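Local coordinates for protein PLP-Dependent L-Arginine Hydroxylase MppP (Streptomyces wadayamensis, PDB 6C9B) that acts as a pyridoxal 5'-phosphate-dependent oxidase on L-arginine, giving 4-hydroxy-2-ketoarginine and 2-ketoarginine, on the scaffold of the aminotransferase family of class I, at residues S286-A291 with V351-S356; A30-S35 with A275-F280. One frame throughout, in Å; residues are numbered along the deposited sequence.

Helix 256-291 serves both contacts, each with a different part of its length. Contact 1 uses its C-terminal end, where 286-291 packs on the end of strand 350-354 and the residue just after it through aliphatic branches alone, all of them buried. Contact 2 uses an earlier part, 275-280, against the loop 30-35 that leads into helix 36-43; its touching residues are mixed, an amide chain lying by an aromatic ring that is partly exposed. The centres of contact 1 and contact 2 are about 15 Å apart. They meet where Ser356 O probably accepts a hydrogen bond from Arg31 N, at 2.9 Å. Contact 1 reaches the product through Arg352, whereas contact 2 is structural packing away from it.

Contact 1: residues S286-A291 with V351-S356; sequences SVVRRA and VRIALS. With EGV ((4S)-5-carbamimidamido-4-hydroxy-2-oxopentanoic acid), chain F.
The last turns of helix 256-291 come up to the end of strand 350-354 with CA of Val288 and CA of Leu355 8.7 Å apart, a separation bridged by side chains. Val288 supplies both branches. Its CG1, anti to the backbone N (chi1 174°), meets Ile353 CD1 tip to tip at 4.0 Å, while its CG2 lies 3.7 Å from Leu355 CD2, the two chains crossing at a slant. One valine thus fits against the last part of the strand (Ile353) and the residue just past its end (Leu355), and the contact is purely apolar and buried.

Just before Ile353 on the strand, Arg352 serves the active site. Its guanidinium presents an edge to the carboxylate of the bound 4-hydroxy-2-ketoarginine, with carboxylate carbon C10 in its plane: NH1 donates to O12 at 2.8 Å and NH2 to O11 at 3.0 Å, nearly equally straight (160° and 158°). This two-pronged grip is the carboxylate recognition familiar from aminotransferases of this class. Ala26 O takes a further bond from NH1, helping to fix the group's rotation.

Strand 350-354 runs inside the smaller sheet, hydrogen-bonded to Val312 and Glu310 through Val351 and Ile353, and to Leu334 through Arg352. Helix 359-372 adds Leu362 against Ile353 and Val366 against Ala291.

Contact 2: residues A30-S35 with A275-F280; sequences ARQALS and ADLHAF
Gln32 and Phe280 make the main touch between the loop 30-35 and helix 256-291. CB of Gln32 lies 3.8 Å from CZ of Phe280 and also borders CE2, approaching the ring obliquely. The two side chains run antiparallel alongside each other, with the amide plane tilted by 21° from that of the ring, and CG of Gln32 stays 3.9 Å from Phe280 CE2. Leu277, one turn earlier on the helix, crosses the glutamine at about a right angle and brings CD1 to the amide end. All of this is van der Waals packing, with Gln32 supplying the whole of the loop's share.

The glutamine bends at chi2 (-92°), which lays its amide beside the ring. Phe280 has CG anti to the backbone N (chi1 179°), reaching from the helix to the loop. Farther out, Arg31 is tied to Asp27 by a salt bridge, and the side chains of Ala30 and Gln32 pack on Ser356, just past strand 350-354.

Beyond Gln32 the loop runs into helix 36-43, with Ser35 at the N-cap and Leu34 packing on Gln39 and Val42. Leu34 also meets Trp49 of the second subunit, and Arg31 meets Leu252 of that subunit, placing the loop between helix 256-291 and the dimer partner.

Contact 1: residues S286-A291 with V351-S356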
ATOM      1  N   SER B 286      22.438  13.747  20.241  1.00 27.94           N
ATOM      2  CA  SER B 286      23.512  14.080  21.169  1.00 28.35           C
ATOM      3  C   SER B 286      24.047  12.845  21.874  1.00 32.93           C
ATOM      4  O   SER B 286      25.255  12.754  22.120  1.00 30.34           O
ATOM      5  CB  SER B 286      23.028  15.096  22.200  1.00 38.37           C
ATOM      6  OG  SER B 286      22.448  16.214  21.553  1.00 60.00           O
ATOM      7  N   VAL B 287      23.182  11.895  22.253  1.00 30.09           N
ATOM      8  CA  VAL B 287      23.739  10.734  22.951  1.00 41.52           C
ATOM      9  C   VAL B 287      24.579   9.915  21.989  1.00 27.36           C
ATOM     10  O   VAL B 287      25.625   9.384  22.375  1.00 34.10           O
ATOM     11  CB  VAL B 287      22.677   9.858  23.669  1.00 48.37           C
ATOM     12  CG1 VAL B 287      21.331  10.523  23.815  1.00 45.65           C
ATOM     13  CG2 VAL B 287      22.557   8.472  23.065  1.00 37.64           C
ATOM     14  N   VAL B 288      24.166   9.839  20.712  1.00 30.16           N
ATOM     15  CA  VAL B 288      24.958   9.096  19.730  1.00 28.27           C
ATOM     16  C   VAL B 288      26.325   9.741  19.555  1.00 32.22           C
ATOM     17  O   VAL B 288      27.349   9.053  19.541  1.00 32.80           O
ATOM     18  CB  VAL B 288      24.221   8.992  18.384  1.00 30.52           C
ATOM     19  CG1 VAL B 288      25.124   8.357  17.341  1.00 30.81           C
ATOM     20  CG2 VAL B 288      22.948   8.200  18.546  1.00 29.56           C
ATOM     21  N   ARG B 289      26.361  11.068  19.385  1.00 31.12           N
ATOM     22  CA  ARG B 289      27.628  11.734  19.102  1.00 30.87           C
ATOM     23  C   ARG B 289      28.534  11.729  20.326  1.00 36.71           C
ATOM     24  O   ARG B 289      29.744  11.522  20.201  1.00 37.36           O
ATOM     25  CB  ARG B 289      27.368  13.152  18.590  1.00 29.98           C
ATOM     26  CG  ARG B 289      26.670  13.139  17.232  1.00 31.89           C
ATOM     27  CD  ARG B 289      26.518  14.483  16.601  1.00 32.54           C
ATOM     28  NE  ARG B 289      25.911  14.346  15.280  1.00 27.14           N
ATOM     29  CZ  ARG B 289      25.607  15.366  14.488  1.00 35.76           C
ATOM     30  NH1 ARG B 289      25.844  16.616  14.874  1.00 40.54           N
ATOM     31  NH2 ARG B 289      25.074  15.134  13.313  1.00 28.90           N
ATOM     32  N   ARG B 290      27.949  11.866  21.519  1.00 36.66           N
ATOM     33  CA  ARG B 290      28.726  11.772  22.755  1.00 38.84           C
ATOM     34  C   ARG B 290      29.317  10.374  22.941  1.00 40.51           C
ATOM     35  O   ARG B 290      30.432  10.231  23.456  1.00 48.65           O
ATOM     36  CB  ARG B 290      27.824  12.146  23.939  1.00 44.53           C
ATOM     37  CG  ARG B 290      28.481  12.144  25.315  1.00 57.08           C
ATOM     38  CD  ARG B 290      27.500  12.639  26.386  1.00 66.88           C
ATOM     39  NE  ARG B 290      26.818  13.864  25.964  1.00 81.86           N
ATOM     40  CZ  ARG B 290      25.520  13.975  25.679  1.00 77.71           C
ATOM     41  NH1 ARG B 290      24.695  12.939  25.790  1.00 62.08           N
ATOM     42  NH2 ARG B 290      25.037  15.149  25.295  1.00 74.76           N
ATOM     43  N   ALA B 291      28.579   9.328  22.562  1.00 39.43           N
ATOM     44  CA  ALA B 291      29.062   7.966  22.781  1.00 42.87           C
ATOM     45  C   ALA B 291      30.222   7.626  21.852  1.00 50.57           C
ATOM     46  O   ALA B 291      31.127   6.872  22.226  1.00 65.11           O
ATOM     47  CB  ALA B 291      27.923   6.969  22.591  1.00 49.57           C
ATOM     48  N   VAL B 351      27.703   3.674   8.354  1.00 21.85           N
ATOM     49  CA  VAL B 351      26.437   3.049   8.724  1.00 21.20           C
ATOM     50  C   VAL B 351      25.463   4.146   9.120  1.00 27.05           C
ATOM     51  O   VAL B 351      25.850   5.267   9.455  1.00 25.06           O
ATOM     52  CB  VAL B 351      26.556   2.026   9.875  1.00 24.13           C
ATOM     53  CG1 VAL B 351      27.501   0.916   9.513  1.00 25.70           C
ATOM     54  CG2 VAL B 351      27.012   2.692  11.123  1.00 29.37           C
ATOM     55  N   ARG B 352      24.186   3.794   9.121  1.00 20.97           N
ATOM     56  CA  ARG B 352      23.120   4.710   9.508  1.00 18.98           C
ATOM     57  C   ARG B 352      22.435   4.174  10.755  1.00 20.30           C
ATOM     58  O   ARG B 352      22.154   2.978  10.850  1.00 23.37           O
ATOM     59  CB  ARG B 352      22.086   4.893   8.381  1.00 19.20           C
ATOM     60  CG  ARG B 352      21.244   6.139   8.545  1.00 21.59           C
ATOM     61  CD  ARG B 352      20.016   6.146   7.621  1.00 22.98           C
ATOM     62  NE  ARG B 352      19.029   5.161   8.070  1.00 20.63           N
ATOM     63  CZ  ARG B 352      17.787   5.059   7.590  1.00 19.60           C
ATOM     64  NH1 ARG B 352      16.966   4.138   8.066  1.00 19.72           N
ATOM     65  NH2 ARG B 352      17.357   5.875   6.630  1.00 19.04           N
ATOM     66  N   ILE B 353      22.178   5.071  11.707  1.00 19.42           N
ATOM     67  CA  ILE B 353      21.536   4.771  12.988  1.00 21.37           C
ATOM     68  C   ILE B 353      20.185   5.476  13.049  1.00 23.40           C
ATOM     69  O   ILE B 353      20.091   6.672  12.746  1.00 23.38           O
ATOM     70  CB  ILE B 353      22.426   5.237  14.153  1.00 22.24           C
ATOM     71  CG1 ILE B 353      23.750   4.487  14.127  1.00 27.20           C
ATOM     72  CG2 ILE B 353      21.740   5.064  15.497  1.00 24.56           C
ATOM     73  CD1 ILE B 353      24.760   5.067  15.109  1.00 26.47           C
ATOM     74  N   ALA B 354      19.151   4.739  13.452  1.00 22.27           N
ATOM     75  CA  ALA B 354      17.817   5.294  13.642  1.00 20.04           C
ATOM     76  C   ALA B 354      17.695   5.978  14.994  1.00 26.29           C
ATOM     77  O   ALA B 354      18.030   5.393  16.028  1.00 23.76           O
ATOM     78  CB  ALA B 354      16.761   4.189  13.561  1.00 19.68           C
ATOM     79  N   LEU B 355      17.206   7.215  14.985  1.00 19.76           N
ATOM     80  CA  LEU B 355      17.087   8.015  16.199  1.00 20.77           C
ATOM     81  C   LEU B 355      15.670   8.033  16.769  1.00 21.00           C
ATOM     82  O   LEU B 355      15.487   8.439  17.926  1.00 21.53           O
ATOM     83  CB  LEU B 355      17.532   9.447  15.930  1.00 22.31           C
ATOM     84  CG  LEU B 355      18.980   9.650  15.469  1.00 20.32           C
ATOM     85  CD1 LEU B 355      19.234  11.137  15.309  1.00 23.45           C
ATOM     86  CD2 LEU B 355      19.987   9.050  16.448  1.00 21.34           C
ATOM     87  N   SER B 356      14.665   7.618  15.989  1.00 23.00           N
ATOM     88  CA  SER B 356      13.287   7.577  16.492  1.00 20.56           C
ATOM     89  C   SER B 356      13.102   6.288  17.279  1.00 23.43           C
ATOM     90  O   SER B 356      12.424   5.347  16.861  1.00 23.23           O
ATOM     91  CB  SER B 356      12.279   7.687  15.359  1.00 24.45           C
ATOM     92  OG  SER B 356      12.372   8.970  14.759  1.00 23.40           O
TER
HETATM   93  C10 EGV F 401      14.101   4.226   6.155  1.00 27.52           C
HETATM   94  C02 EGV F 401      10.643   1.070   4.263  1.00 47.89           C
HETATM   95  C03 EGV F 401      10.370   0.674   1.813  1.00 40.87           C
HETATM   96  C06 EGV F 401      11.042   2.520   4.453  1.00 51.92           C
HETATM   97  C07 EGV F 401      12.510   2.530   4.934  1.00 55.20           C
HETATM   98  C09 EGV F 401      13.124   3.952   5.022  1.00 57.43           C
HETATM   99  N01 EGV F 401      11.128   0.508   3.011  1.00 39.76           N
HETATM  100  N04 EGV F 401      10.840   0.117   0.598  1.00 49.30           N
HETATM  101  N05 EGV F 401       9.256   1.375   1.828  1.00 25.84           N
HETATM  102  O08 EGV F 401      10.242   3.103   5.400  1.00 51.78           O
HETATM  103  O11 EGV F 401      14.446   5.382   6.310  1.00 19.59           O
HETATM  104  O12 EGV F 401      14.526   3.317   6.895  1.00 33.13           O
HETATM  105  O13 EGV F 401      12.852   4.843   4.224  1.00 49.11           O

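Contact 2: residues A30-S35 with A275-F280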
ATOM      1  N   ALA B  30       9.267   5.460  13.297  1.00 22.10           N
ATOM      2  CA  ALA B  30       9.248   5.927  14.680  1.00 22.06           C
ATOM      3  C   ALA B  30       8.774   4.813  15.604  1.00 24.77           C
ATOM      4  O   ALA B  30       7.643   4.319  15.470  1.00 24.30           O
ATOM      5  CB  ALA B  30       8.362   7.163  14.809  1.00 33.15           C
ATOM      6  N   ARG B  31       9.636   4.437  16.551  1.00 22.59           N
ATOM      7  CA  ARG B  31       9.342   3.360  17.480  1.00 27.45           C
ATOM      8  C   ARG B  31       9.563   3.766  18.942  1.00 26.05           C
ATOM      9  O   ARG B  31       9.541   2.896  19.822  1.00 29.61           O
ATOM     10  CB  ARG B  31      10.177   2.121  17.096  1.00 25.97           C
ATOM     11  CG  ARG B  31       9.982   1.692  15.594  1.00 29.72           C
ATOM     12  CD  ARG B  31      10.744   0.427  15.195  1.00 35.68           C
ATOM     13  NE  ARG B  31      10.617   0.160  13.752  1.00 33.69           N
ATOM     14  CZ  ARG B  31       9.559  -0.425  13.190  1.00 46.52           C
ATOM     15  NH1 ARG B  31       8.524  -0.807  13.930  1.00 56.18           N
ATOM     16  NH2 ARG B  31       9.534  -0.628  11.881  1.00 34.71           N
ATOM     17  N   GLN B  32       9.745   5.056  19.232  1.00 23.32           N
ATOM     18  CA  GLN B  32       9.828   5.491  20.621  1.00 23.58           C
ATOM     19  C   GLN B  32       8.451   5.412  21.283  1.00 23.45           C
ATOM     20  O   GLN B  32       7.423   5.206  20.633  1.00 24.67           O
ATOM     21  CB  GLN B  32      10.378   6.913  20.713  1.00 26.91           C
ATOM     22  CG  GLN B  32       9.461   7.973  20.093  1.00 28.96           C
ATOM     23  CD  GLN B  32       9.750   8.265  18.625  1.00 36.14           C
ATOM     24  OE1 GLN B  32      10.108   7.379  17.826  1.00 26.63           O
ATOM     25  NE2 GLN B  32       9.589   9.529  18.257  1.00 26.35           N
ATOM     26  N   ALA B  33       8.438   5.591  22.597  1.00 26.09           N
ATOM     27  CA  ALA B  33       7.187   5.563  23.331  1.00 31.32           C
ATOM     28  C   ALA B  33       6.297   6.733  22.926  1.00 26.98           C
ATOM     29  O   ALA B  33       6.773   7.813  22.562  1.00 27.37           O
ATOM     30  CB  ALA B  33       7.453   5.628  24.837  1.00 29.51           C
ATOM     31  N   LEU B  34       4.989   6.506  23.005  1.00 28.05           N
ATOM     32  CA  LEU B  34       4.032   7.591  22.852  1.00 30.51           C
ATOM     33  C   LEU B  34       4.203   8.610  23.968  1.00 32.10           C
ATOM     34  O   LEU B  34       4.460   8.249  25.119  1.00 28.17           O
ATOM     35  CB  LEU B  34       2.610   7.053  22.925  1.00 25.77           C
ATOM     36  CG  LEU B  34       2.196   6.120  21.792  1.00 27.90           C
ATOM     37  CD1 LEU B  34       1.001   5.279  22.180  1.00 34.71           C
ATOM     38  CD2 LEU B  34       1.907   6.918  20.560  1.00 34.01           C
ATOM     39  N   SER B  35       4.000   9.882  23.639  1.00 25.97           N
ATOM     40  CA  SER B  35       3.882  10.900  24.678  1.00 26.69           C
ATOM     41  C   SER B  35       2.531  10.765  25.374  1.00 26.21           C
ATOM     42  O   SER B  35       1.622  10.108  24.867  1.00 27.94           O
ATOM     43  CB  SER B  35       4.007  12.295  24.075  1.00 26.34           C
ATOM     44  OG  SER B  35       2.844  12.582  23.305  1.00 26.46           O
ATOM     45  N   ALA B 275       7.457  20.590  18.950  1.00 28.18           N
ATOM     46  CA  ALA B 275       8.628  21.092  19.656  1.00 28.29           C
ATOM     47  C   ALA B 275       9.232  20.006  20.538  1.00 28.49           C
ATOM     48  O   ALA B 275      10.459  19.850  20.595  1.00 31.15           O
ATOM     49  CB  ALA B 275       8.254  22.322  20.482  1.00 33.98           C
ATOM     50  N   ASP B 276       8.383  19.227  21.213  1.00 27.94           N
ATOM     51  CA  ASP B 276       8.873  18.124  22.038  1.00 27.82           C
ATOM     52  C   ASP B 276       9.584  17.080  21.188  1.00 26.62           C
ATOM     53  O   ASP B 276      10.590  16.497  21.612  1.00 27.22           O
ATOM     54  CB  ASP B 276       7.715  17.476  22.793  1.00 27.82           C
ATOM     55  CG  ASP B 276       7.128  18.383  23.885  1.00 42.90           C
ATOM     56  OD1 ASP B 276       7.712  19.443  24.187  1.00 43.20           O
ATOM     57  OD2 ASP B 276       6.070  18.027  24.436  1.00 39.91           O
ATOM     58  N   LEU B 277       9.063  16.822  19.988  1.00 25.44           N
ATOM     59  CA  LEU B 277       9.703  15.856  19.104  1.00 22.86           C
ATOM     60  C   LEU B 277      11.076  16.355  18.691  1.00 25.05           C
ATOM     61  O   LEU B 277      12.053  15.604  18.724  1.00 23.84           O
ATOM     62  CB  LEU B 277       8.834  15.612  17.873  1.00 22.22           C
ATOM     63  CG  LEU B 277       9.417  14.672  16.824  1.00 22.79           C
ATOM     64  CD1 LEU B 277       9.732  13.291  17.423  1.00 29.35           C
ATOM     65  CD2 LEU B 277       8.445  14.566  15.671  1.00 30.65           C
ATOM     66  N   HIS B 278      11.177  17.635  18.323  1.00 23.06           N
ATOM     67  CA  HIS B 278      12.481  18.175  17.942  1.00 24.16           C
ATOM     68  C   HIS B 278      13.477  18.062  19.086  1.00 24.42           C
ATOM     69  O   HIS B 278      14.639  17.693  18.872  1.00 26.04           O
ATOM     70  CB  HIS B 278      12.340  19.629  17.505  1.00 27.64           C
ATOM     71  CG  HIS B 278      11.563  19.803  16.244  1.00 22.86           C
ATOM     72  ND1 HIS B 278      11.096  21.035  15.835  1.00 27.61           N
ATOM     73  CD2 HIS B 278      11.198  18.923  15.283  1.00 28.53           C
ATOM     74  CE1 HIS B 278      10.457  20.901  14.686  1.00 31.34           C
ATOM     75  NE2 HIS B 278      10.513  19.633  14.324  1.00 27.35           N
ATOM     76  N   ALA B 279      13.039  18.346  20.315  1.00 26.19           N
ATOM     77  CA  ALA B 279      13.952  18.237  21.455  1.00 26.98           C
ATOM     78  C   ALA B 279      14.356  16.786  21.695  1.00 31.78           C
ATOM     79  O   ALA B 279      15.505  16.507  22.070  1.00 29.28           O
ATOM     80  CB  ALA B 279      13.309  18.843  22.704  1.00 33.75           C
ATOM     81  N   PHE B 280      13.429  15.851  21.460  1.00 28.07           N
ATOM     82  CA  PHE B 280      13.713  14.434  21.654  1.00 28.81           C
ATOM     83  C   PHE B 280      14.741  13.936  20.646  1.00 31.84           C
ATOM     84  O   PHE B 280      15.688  13.236  21.007  1.00 24.04           O
ATOM     85  CB  PHE B 280      12.421  13.635  21.539  1.00 26.02           C
ATOM     86  CG  PHE B 280      12.605  12.154  21.702  1.00 24.48           C
ATOM     87  CD1 PHE B 280      12.820  11.602  22.952  1.00 32.20           C
ATOM     88  CD2 PHE B 280      12.535  11.316  20.614  1.00 27.38           C
ATOM     89  CE1 PHE B 280      12.988  10.229  23.103  1.00 34.55           C
ATOM     90  CE2 PHE B 280      12.708   9.952  20.772  1.00 29.18           C
ATOM     91  CZ  PHE B 280      12.929   9.418  22.010  1.00 29.77           C
TER